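Local atomic coordinates of probable adhesion protein (Pseudomonas aeruginosa PAO1, PDB entry 6R3Z), a protein that probably captures ferrous iron or a similar divalent metal ion in the periplasm as the solute-binding protein of a metal transport system. Residues Y16-V24 against S119-L130; I53-V64 against S77-N88. One frame throughout, in Å; residues are numbered along the deposited sequence.

Contact 1 of 2, residues Y16-V24 against S119-L130; sequences YYSYVSNIV and SITQVNTIAREL. With EDO (1,2-ethanediol), chain C.
The rings of Y16 and Y19 reach from helix 16-24 to helix 119-130, and each meets it mainly at an edge or obliquely. At the edge of the Y16 ring lie CD1 of I126 and the amide oxygen of Q122. Y16 OH gives its proton to Q122 OE1 at 2.7 Å, in the carbonyl plane and on a lone pair, although the ring and amide planes are 63° apart. The Y19 ring has the I126 CD1 methyl at its edge, while V123 CG2 approaches obliquely, 3.6 Å from Y19 CG. Its hydroxyl donates to S119 OG over 2.6 Å. With CG beside the backbone N (chi1 -59°), Y19 becomes a knob among S119, Q122, V123 and I126.

Further along, the contact turns aliphatic. I23 fits among V123, I126, A127 and L130: its CD1 sits 3.4 Å from V123 O and also meets I126 CG2, whereas CG2, anti to the backbone N, turns to A127 CB at 3.8 Å. I126 returns the insertion, entering between Y16, Y19, V20 and I23 and crossing I23 at about a right angle. L130 CD1 closes the row against V24 CG1. Knob-into-hole insertions thus run both ways between helices whose axes pass 9.9 Å apart at -52°, an angle common for packed helices in globular proteins.

Every residue that touches here is buried. S119 OG is also bonded to Y261 OH and S115 O, Y16 OH to N62, and Y19 meets the Y261 ring edge-to-face. Helix 138-160 flanks the pair, with Y141 against I23 and A145 against A127. Strands 8-11 and 29-32 adjoin it too, I9 touching both V24 and L130, and V30 touching V20, so the two helices pack together beside the parallel sheet.

Contact 2 of 2, residues I53-V64 against S77-N88; sequences IGTLDVVVLNGV and SEKPGIPVIEAN
L61 and V84 lean together on one face of two parallel strands, crossing obliquely with L61 CD1 only 3.4 Å from V84 CG1, a tight fit for two methyl groups. On the other face I85 spans two neighbours: its CG1 lies 3.8 Å from V58 CG2, and its CD1 meets V60 CG2. I82 has CG1 anti to the backbone N (chi1 -164°); its CD1 touches L56 CB, and the chain crosses V59 at about a right angle.

Between these layers runs a parallel ladder of hydrogen bonds in which V59 N donates to P83 O, I85 N to V59 O, L61 N to I85 O and A87 N to L61 O.

Polar side chains close both ends. The extended K79 chain brings NZ 2.8 Å from L56 O, with a weak bond to G54 O. At the far end N88 ND2 donates to N62 O at 2.8 Å, nearly straight at 167°, with the acceptor in its own amide plane. The two amides stand 76° apart; N88 OD1 is bonded to T112, while N62 ND2 turns to Y16 and P110. A water joins N62 O, E86 OE1 and N88 N.

N62 OD1 accepts from V64 N in an Asx turn and also from the backbone N of the metal ligand H66. The parallel strands 58-61 and 84-86, joined through helix 68-76, form a classic beta-alpha-beta unit, with 84-86 the outermost strand of a four-stranded parallel sheet.

The two contacts, their centres 14 Å apart, belong to the same lobe: contact 1 packs helices against the sheet whose edge contact 2 builds. They meet at the ends of strands 58-61 and 84-86, where Y16 OH lies 2.9 Å from N62 ND2, a probable hydrogen bond, and Q122 CD packs 3.1 Å from N88 OD1. The tyrosine hydroxyl therefore joins the helix pair to the strand ends. N62 is second shell to the metal, bonded to the backbone of H66, one of six histidine ligands, and Y16 stands one step further out: their side chains are about 9 and 11 Å from the nickel ion, and about 3 and 6 Å from that of H66.

Contact 1 of 2, residues Y16-V24 against S119-L130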
loop_
_atom_site.group_PDB
_atom_site.type_symbol
_atom_site.label_atom_id
_atom_site.label_comp_id
_atom_site.label_asym_id
_atom_site.label_seq_id
_atom_site.Cartn_x
_atom_site.Cartn_y
_atom_site.Cartn_z
ATOM N N TYR A 16 1.499 -6.973 2.684
ATOM C CA TYR A 16 2.502 -7.750 3.428
ATOM C C TYR A 16 2.165 -9.230 3.455
ATOM O O TYR A 16 3.081 -10.044 3.370
ATOM C CB TYR A 16 2.779 -7.165 4.817
ATOM C CG TYR A 16 3.334 -5.761 4.699
ATOM C CD1 TYR A 16 4.697 -5.542 4.490
ATOM C CD2 TYR A 16 2.485 -4.659 4.666
ATOM C CE1 TYR A 16 5.206 -4.250 4.287
ATOM C CE2 TYR A 16 2.975 -3.367 4.442
ATOM C CZ TYR A 16 4.336 -3.165 4.256
ATOM O OH TYR A 16 4.802 -1.887 4.027
ATOM N N TYR A 17 0.863 -9.580 3.477
ATOM C CA TYR A 17 0.457 -10.990 3.364
ATOM C C TYR A 17 0.980 -11.514 1.999
ATOM O O TYR A 17 1.591 -12.593 1.934
ATOM C CB TYR A 17 -1.078 -11.152 3.419
ATOM C CG TYR A 17 -1.481 -12.611 3.400
ATOM C CD1 TYR A 17 -1.620 -13.303 2.194
ATOM C CD2 TYR A 17 -1.628 -13.331 4.588
ATOM C CE1 TYR A 17 -1.935 -14.658 2.169
ATOM C CE2 TYR A 17 -1.937 -14.695 4.577
ATOM C CZ TYR A 17 -2.080 -15.355 3.362
ATOM O OH TYR A 17 -2.406 -16.683 3.316
ATOM N N SER A 18 0.770 -10.735 0.921
ATOM C CA SER A 18 1.240 -11.121 -0.425
ATOM C C SER A 18 2.763 -11.270 -0.485
ATOM O O SER A 18 3.259 -12.290 -0.994
ATOM C CB SER A 18 0.743 -10.133 -1.478
ATOM O OG SER A 18 -0.650 -10.281 -1.714
ATOM N N TYR A 19 3.508 -10.310 0.102
ATOM C CA TYR A 19 4.971 -10.381 0.104
ATOM C C TYR A 19 5.423 -11.651 0.826
ATOM O O TYR A 19 6.159 -12.432 0.249
ATOM C CB TYR A 19 5.622 -9.195 0.825
ATOM C CG TYR A 19 5.358 -7.786 0.332
ATOM C CD1 TYR A 19 4.803 -7.549 -0.928
ATOM C CD2 TYR A 19 5.656 -6.685 1.133
ATOM C CE1 TYR A 19 4.552 -6.240 -1.371
ATOM C CE2 TYR A 19 5.380 -5.386 0.716
ATOM C CZ TYR A 19 4.857 -5.164 -0.542
ATOM O OH TYR A 19 4.606 -3.855 -0.892
ATOM N N VAL A 20 5.000 -11.837 2.104
ATOM C CA VAL A 20 5.483 -12.957 2.922
ATOM C C VAL A 20 5.094 -14.323 2.305
ATOM O O VAL A 20 5.962 -15.197 2.196
ATOM C CB VAL A 20 5.066 -12.790 4.412
ATOM C CG1 VAL A 20 5.463 -14.009 5.243
ATOM C CG2 VAL A 20 5.698 -11.509 5.002
ATOM N N SER A 21 3.831 -14.486 1.851
ATOM C CA SER A 21 3.383 -15.749 1.221
ATOM C C SER A 21 4.264 -16.108 0.003
ATOM O O SER A 21 4.664 -17.259 -0.151
ATOM C CB SER A 21 1.923 -15.640 0.780
ATOM O OG SER A 21 1.097 -15.449 1.913
ATOM N N ASN A 22 4.583 -15.113 -0.843
ATOM C CA ASN A 22 5.434 -15.360 -2.017
ATOM C C ASN A 22 6.875 -15.688 -1.633
ATOM O O ASN A 22 7.501 -16.516 -2.295
ATOM C CB ASN A 22 5.343 -14.223 -3.012
ATOM C CG ASN A 22 4.145 -14.421 -3.906
ATOM O OD1 ASN A 22 4.207 -15.190 -4.876
ATOM N ND2 ASN A 22 3.024 -13.750 -3.597
ATOM N N ILE A 23 7.374 -15.087 -0.539
ATOM C CA ILE A 23 8.717 -15.359 -0.040
ATOM C C ILE A 23 8.811 -16.795 0.565
ATOM O O ILE A 23 9.763 -17.497 0.276
ATOM C CB ILE A 23 9.174 -14.301 0.991
ATOM C CG1 ILE A 23 9.335 -12.890 0.342
ATOM C CG2 ILE A 23 10.486 -14.730 1.685
ATOM C CD1 ILE A 23 9.334 -11.746 1.346
ATOM N N VAL A 24 7.895 -17.164 1.468
ATOM C CA VAL A 24 7.998 -18.434 2.206
ATOM C C VAL A 24 7.372 -19.647 1.519
ATOM O O VAL A 24 7.767 -20.781 1.817
ATOM C CB VAL A 24 7.439 -18.293 3.658
ATOM C CG1 VAL A 24 8.107 -17.126 4.383
ATOM C CG2 VAL A 24 5.909 -18.152 3.674
ATOM N N SER A 119 8.265 -1.999 -3.103
ATOM C CA SER A 119 7.791 -3.367 -2.787
ATOM C C SER A 119 8.943 -4.366 -2.961
ATOM O O SER A 119 9.142 -5.220 -2.102
ATOM C CB SER A 119 6.630 -3.779 -3.685
ATOM O OG SER A 119 5.447 -3.129 -3.254
ATOM N N ILE A 120 9.735 -4.230 -4.049
ATOM C CA ILE A 120 10.875 -5.111 -4.295
ATOM C C ILE A 120 11.872 -4.995 -3.117
ATOM O O ILE A 120 12.330 -6.019 -2.596
ATOM C CB ILE A 120 11.507 -4.821 -5.678
ATOM C CG1 ILE A 120 10.523 -5.259 -6.816
ATOM C CG2 ILE A 120 12.893 -5.495 -5.813
ATOM C CD1 ILE A 120 10.835 -4.740 -8.233
ATOM N N THR A 121 12.182 -3.749 -2.693
ATOM C CA THR A 121 13.104 -3.478 -1.585
ATOM C C THR A 121 12.581 -4.128 -0.282
ATOM O O THR A 121 13.344 -4.787 0.425
ATOM C CB THR A 121 13.431 -1.969 -1.468
ATOM O OG1 THR A 121 14.026 -1.498 -2.697
ATOM C CG2 THR A 121 14.368 -1.673 -0.291
ATOM N N GLN A 122 11.290 -3.966 0.001
ATOM C CA GLN A 122 10.662 -4.554 1.204
ATOM C C GLN A 122 10.705 -6.084 1.145
ATOM O O GLN A 122 11.064 -6.719 2.136
ATOM C CB GLN A 122 9.228 -4.048 1.377
ATOM C CG GLN A 122 9.195 -2.561 1.692
ATOM C CD GLN A 122 7.798 -2.053 1.830
ATOM O OE1 GLN A 122 7.194 -2.182 2.889
ATOM N NE2 GLN A 122 7.266 -1.461 0.769
ATOM N N VAL A 123 10.386 -6.660 -0.027
ATOM C CA VAL A 123 10.393 -8.115 -0.236
ATOM C C VAL A 123 11.804 -8.662 0.050
ATOM O O VAL A 123 11.935 -9.643 0.798
ATOM C CB VAL A 123 9.861 -8.488 -1.647
ATOM C CG1 VAL A 123 10.280 -9.900 -2.065
ATOM C CG2 VAL A 123 8.337 -8.349 -1.688
ATOM N N ASN A 124 12.849 -7.995 -0.494
ATOM C CA ASN A 124 14.234 -8.429 -0.287
ATOM C C ASN A 124 14.660 -8.330 1.180
ATOM O O ASN A 124 15.300 -9.250 1.691
ATOM C CB ASN A 124 15.187 -7.692 -1.229
ATOM C CG ASN A 124 14.990 -8.091 -2.676
ATOM O OD1 ASN A 124 14.619 -9.228 -2.993
ATOM N ND2 ASN A 124 15.285 -7.182 -3.589
ATOM N N THR A 125 14.220 -7.269 1.877
ATOM C CA THR A 125 14.526 -7.070 3.303
ATOM C C THR A 125 13.852 -8.155 4.140
ATOM O O THR A 125 14.503 -8.770 4.998
ATOM C CB THR A 125 14.142 -5.652 3.735
ATOM O OG1 THR A 125 15.022 -4.736 3.068
ATOM C CG2 THR A 125 14.274 -5.440 5.246
ATOM N N ILE A 126 12.543 -8.403 3.873
ATOM C CA ILE A 126 11.803 -9.439 4.588
ATOM C C ILE A 126 12.484 -10.817 4.410
ATOM O O ILE A 126 12.729 -11.500 5.404
ATOM C CB ILE A 126 10.295 -9.437 4.193
ATOM C CG1 ILE A 126 9.614 -8.098 4.614
ATOM C CG2 ILE A 126 9.557 -10.621 4.835
ATOM C CD1 ILE A 126 8.323 -7.748 3.823
ATOM N N ALA A 127 12.819 -11.200 3.162
ATOM C CA ALA A 127 13.445 -12.495 2.868
ATOM C C ALA A 127 14.782 -12.672 3.604
ATOM O O ALA A 127 15.047 -13.751 4.130
ATOM C CB ALA A 127 13.654 -12.660 1.365
ATOM N N ARG A 128 15.610 -11.608 3.642
ATOM C CA ARG A 128 16.909 -11.640 4.312
ATOM C C ARG A 128 16.703 -11.868 5.819
ATOM O O ARG A 128 17.382 -12.713 6.410
ATOM C CB ARG A 128 17.656 -10.314 4.083
ATOM C CG ARG A 128 18.999 -10.240 4.836
ATOM C CD ARG A 128 19.793 -9.014 4.465
ATOM N NE ARG A 128 20.265 -9.100 3.080
ATOM C CZ ARG A 128 21.208 -8.323 2.556
ATOM N NH1 ARG A 128 21.813 -7.405 3.302
ATOM N NH2 ARG A 128 21.566 -8.471 1.286
ATOM N N GLU A 129 15.768 -11.119 6.419
ATOM C CA GLU A 129 15.496 -11.198 7.856
ATOM C C GLU A 129 14.856 -12.531 8.265
ATOM O O GLU A 129 15.239 -13.094 9.292
ATOM C CB GLU A 129 14.685 -9.988 8.339
ATOM C CG GLU A 129 15.471 -8.683 8.305
ATOM C CD GLU A 129 16.825 -8.760 8.997
ATOM O OE1 GLU A 129 16.865 -9.102 10.201
ATOM O OE2 GLU A 129 17.850 -8.516 8.324
ATOM N N LEU A 130 13.915 -13.052 7.448
ATOM C CA LEU A 130 13.299 -14.346 7.720
ATOM C C LEU A 130 14.371 -15.447 7.636
ATOM O O LEU A 130 14.371 -16.361 8.458
ATOM C CB LEU A 130 12.146 -14.651 6.759
ATOM C CG LEU A 130 10.873 -13.856 6.990
ATOM C CD1 LEU A 130 9.881 -14.099 5.860
ATOM C CD2 LEU A 130 10.229 -14.206 8.364
HETATM C C1 EDO C . 14.210 -9.321 13.953
HETATM O O1 EDO C . 14.329 -10.587 13.323
HETATM C C2 EDO C . 15.091 -8.266 13.230
HETATM O O2 EDO C . 14.728 -8.162 11.853
#

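Contact 2 of 2, residues I53-V64 against S77-N88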
loop_
_atom_site.group_PDB
_atom_site.type_symbol
_atom_site.label_atom_id
_atom_site.label_comp_id
_atom_site.label_asym_id
_atom_site.label_seq_id
_atom_site.Cartn_x
_atom_site.Cartn_y
_atom_site.Cartn_z
ATOM N N ILE A 53 -1.041 -13.147 18.819
ATOM C CA ILE A 53 0.387 -12.795 18.798
ATOM C C ILE A 53 1.219 -13.795 19.631
ATOM O O ILE A 53 2.320 -14.156 19.217
ATOM C CB ILE A 53 0.604 -11.302 19.175
ATOM C CG1 ILE A 53 0.008 -10.401 18.069
ATOM C CG2 ILE A 53 2.094 -10.972 19.408
ATOM C CD1 ILE A 53 -0.172 -8.947 18.410
ATOM N N GLY A 54 0.652 -14.284 20.735
ATOM C CA GLY A 54 1.286 -15.284 21.594
ATOM C C GLY A 54 1.663 -16.591 20.911
ATOM O O GLY A 54 2.510 -17.317 21.428
ATOM N N THR A 55 1.073 -16.889 19.724
ATOM C CA THR A 55 1.352 -18.116 18.964
ATOM C C THR A 55 2.367 -17.878 17.806
ATOM O O THR A 55 2.704 -18.818 17.077
ATOM C CB THR A 55 0.034 -18.761 18.453
ATOM O OG1 THR A 55 -0.473 -18.018 17.338
ATOM C CG2 THR A 55 -1.047 -18.884 19.548
ATOM N N LEU A 56 2.846 -16.635 17.649
ATOM C CA LEU A 56 3.764 -16.249 16.566
ATOM C C LEU A 56 5.232 -16.261 16.953
ATOM O O LEU A 56 5.560 -16.185 18.136
ATOM C CB LEU A 56 3.387 -14.860 15.997
ATOM C CG LEU A 56 1.926 -14.612 15.616
ATOM C CD1 LEU A 56 1.728 -13.193 15.140
ATOM C CD2 LEU A 56 1.463 -15.577 14.567
ATOM N N ASP A 57 6.121 -16.334 15.934
ATOM C CA ASP A 57 7.569 -16.307 16.112
ATOM C C ASP A 57 8.175 -14.967 15.729
ATOM O O ASP A 57 9.302 -14.671 16.129
ATOM C CB ASP A 57 8.234 -17.404 15.267
ATOM C CG ASP A 57 7.741 -18.767 15.668
ATOM O OD1 ASP A 57 7.919 -19.139 16.855
ATOM O OD2 ASP A 57 7.125 -19.435 14.826
ATOM N N VAL A 58 7.478 -14.212 14.868
ATOM C CA VAL A 58 7.939 -12.932 14.322
ATOM C C VAL A 58 6.769 -12.169 13.728
ATOM O O VAL A 58 5.820 -12.794 13.227
ATOM C CB VAL A 58 9.097 -13.120 13.278
ATOM C CG1 VAL A 58 8.666 -13.986 12.081
ATOM C CG2 VAL A 58 9.675 -11.778 12.802
ATOM N N VAL A 59 6.834 -10.823 13.773
ATOM C CA VAL A 59 5.823 -9.983 13.128
ATOM C C VAL A 59 6.533 -9.072 12.111
ATOM O O VAL A 59 7.485 -8.386 12.469
ATOM C CB VAL A 59 4.957 -9.136 14.122
ATOM C CG1 VAL A 59 3.922 -8.297 13.372
ATOM C CG2 VAL A 59 4.263 -10.016 15.171
ATOM N N VAL A 60 6.044 -9.059 10.865
ATOM C CA VAL A 60 6.521 -8.181 9.804
ATOM C C VAL A 60 5.700 -6.885 9.912
ATOM O O VAL A 60 4.462 -6.935 9.956
ATOM C CB VAL A 60 6.391 -8.831 8.401
ATOM C CG1 VAL A 60 6.679 -7.818 7.278
ATOM C CG2 VAL A 60 7.335 -10.033 8.288
ATOM N N LEU A 61 6.398 -5.740 9.964
ATOM C CA LEU A 61 5.758 -4.428 10.096
ATOM C C LEU A 61 6.083 -3.479 8.955
ATOM O O LEU A 61 7.210 -3.443 8.454
ATOM C CB LEU A 61 6.212 -3.723 11.392
ATOM C CG LEU A 61 5.844 -4.317 12.758
ATOM C CD1 LEU A 61 6.310 -3.394 13.881
ATOM C CD2 LEU A 61 4.352 -4.539 12.890
ATOM N N ASN A 62 5.096 -2.648 8.594
ATOM C CA ASN A 62 5.269 -1.549 7.664
ATOM C C ASN A 62 6.178 -0.570 8.462
ATOM O O ASN A 62 7.191 -0.087 7.939
ATOM C CB ASN A 62 3.890 -0.924 7.322
ATOM C CG ASN A 62 3.982 0.485 6.771
ATOM O OD1 ASN A 62 3.885 1.467 7.523
ATOM N ND2 ASN A 62 4.206 0.613 5.459
ATOM N N GLY A 63 5.816 -0.348 9.731
ATOM C CA GLY A 63 6.592 0.439 10.700
ATOM C C GLY A 63 6.934 1.875 10.369
ATOM O O GLY A 63 7.778 2.480 11.051
ATOM N N VAL A 64 6.294 2.448 9.340
ATOM C CA VAL A 64 6.559 3.841 8.938
ATOM C C VAL A 64 5.291 4.713 8.994
ATOM O O VAL A 64 5.287 5.844 8.502
ATOM C CB VAL A 64 7.300 3.953 7.586
ATOM C CG1 VAL A 64 8.737 3.430 7.713
ATOM C CG2 VAL A 64 6.538 3.254 6.451
ATOM N N SER A 77 0.370 -7.927 24.308
ATOM C CA SER A 77 0.353 -9.384 24.173
ATOM C C SER A 77 1.207 -10.117 25.202
ATOM O O SER A 77 1.896 -9.496 26.003
ATOM C CB SER A 77 0.804 -9.772 22.765
ATOM O OG SER A 77 2.212 -9.627 22.684
ATOM N N GLU A 78 1.227 -11.456 25.082
ATOM C CA GLU A 78 2.003 -12.383 25.899
ATOM C C GLU A 78 3.474 -12.374 25.458
ATOM O O GLU A 78 4.336 -12.837 26.215
ATOM C CB GLU A 78 1.415 -13.809 25.788
ATOM C CG GLU A 78 0.063 -13.961 26.474
ATOM C CD GLU A 78 -0.719 -15.220 26.132
ATOM O OE1 GLU A 78 -1.061 -15.975 27.071
ATOM O OE2 GLU A 78 -1.001 -15.445 24.932
ATOM N N LYS A 79 3.760 -11.825 24.243
ATOM C CA LYS A 79 5.114 -11.750 23.683
ATOM C C LYS A 79 5.489 -10.306 23.316
ATOM O O LYS A 79 5.695 -10.030 22.132
ATOM C CB LYS A 79 5.265 -12.689 22.462
ATOM C CG LYS A 79 5.449 -14.152 22.826
ATOM C CD LYS A 79 5.628 -15.005 21.571
ATOM C CE LYS A 79 5.684 -16.473 21.901
ATOM N NZ LYS A 79 5.790 -17.308 20.677
ATOM N N PRO A 80 5.632 -9.370 24.292
ATOM C CA PRO A 80 5.998 -7.994 23.920
ATOM C C PRO A 80 7.385 -7.878 23.304
ATOM O O PRO A 80 7.648 -6.893 22.628
ATOM C CB PRO A 80 5.906 -7.225 25.249
ATOM C CG PRO A 80 6.114 -8.257 26.291
ATOM C CD PRO A 80 5.475 -9.499 25.761
ATOM N N GLY A 81 8.250 -8.868 23.556
ATOM C CA GLY A 81 9.609 -8.887 23.025
ATOM C C GLY A 81 9.759 -9.719 21.763
ATOM O O GLY A 81 10.884 -10.045 21.369
ATOM N N ILE A 82 8.627 -10.064 21.113
ATOM C CA ILE A 82 8.619 -10.856 19.884
ATOM C C ILE A 82 9.502 -10.187 18.797
ATOM O O ILE A 82 9.433 -8.965 18.632
ATOM C CB ILE A 82 7.148 -11.115 19.374
ATOM C CG1 ILE A 82 7.092 -12.263 18.334
ATOM C CG2 ILE A 82 6.477 -9.835 18.825
ATOM C CD1 ILE A 82 5.694 -12.716 17.949
ATOM N N PRO A 83 10.323 -10.955 18.038
ATOM C CA PRO A 83 11.092 -10.330 16.951
ATOM C C PRO A 83 10.179 -9.597 15.952
ATOM O O PRO A 83 9.065 -10.038 15.643
ATOM C CB PRO A 83 11.808 -11.517 16.296
ATOM C CG PRO A 83 11.915 -12.542 17.395
ATOM C CD PRO A 83 10.598 -12.406 18.121
ATOM N N VAL A 84 10.650 -8.442 15.483
ATOM C CA VAL A 84 9.896 -7.619 14.558
ATOM C C VAL A 84 10.771 -7.305 13.351
ATOM O O VAL A 84 11.941 -6.915 13.500
ATOM C CB VAL A 84 9.381 -6.348 15.288
ATOM C CG1 VAL A 84 9.196 -5.173 14.342
ATOM C CG2 VAL A 84 8.104 -6.641 16.084
ATOM N N ILE A 85 10.210 -7.517 12.163
ATOM C CA ILE A 85 10.906 -7.181 10.921
ATOM C C ILE A 85 10.399 -5.839 10.432
ATOM O O ILE A 85 9.209 -5.700 10.094
ATOM C CB ILE A 85 10.784 -8.293 9.844
ATOM C CG1 ILE A 85 11.518 -9.571 10.303
ATOM C CG2 ILE A 85 11.287 -7.798 8.472
ATOM C CD1 ILE A 85 11.218 -10.814 9.412
ATOM N N GLU A 86 11.294 -4.852 10.409
ATOM C CA GLU A 86 10.979 -3.507 9.899
ATOM C C GLU A 86 11.168 -3.589 8.363
ATOM O O GLU A 86 12.290 -3.483 7.846
ATOM C CB GLU A 86 11.882 -2.437 10.553
ATOM C CG GLU A 86 11.615 -2.236 12.043
ATOM C CD GLU A 86 10.302 -1.581 12.451
ATOM O OE1 GLU A 86 9.584 -1.052 11.570
ATOM O OE2 GLU A 86 9.999 -1.589 13.666
ATOM N N ALA A 87 10.061 -3.866 7.638
ATOM C CA ALA A 87 10.111 -4.090 6.182
ATOM C C ALA A 87 10.729 -2.939 5.381
ATOM O O ALA A 87 11.295 -3.166 4.305
ATOM C CB ALA A 87 8.713 -4.378 5.651
ATOM N N ASN A 88 10.559 -1.707 5.875
ATOM C CA ASN A 88 10.985 -0.497 5.174
ATOM C C ASN A 88 12.389 -0.019 5.527
ATOM O O ASN A 88 12.772 1.078 5.105
ATOM C CB ASN A 88 9.947 0.608 5.415
ATOM C CG ASN A 88 8.710 0.395 4.572
ATOM O OD1 ASN A 88 8.759 0.488 3.339
ATOM N ND2 ASN A 88 7.601 0.041 5.203
HETATM O O HOH W 1 -0.707 -12.747 23.360
HETATM O O HOH W 2 9.888 -0.648 8.511
#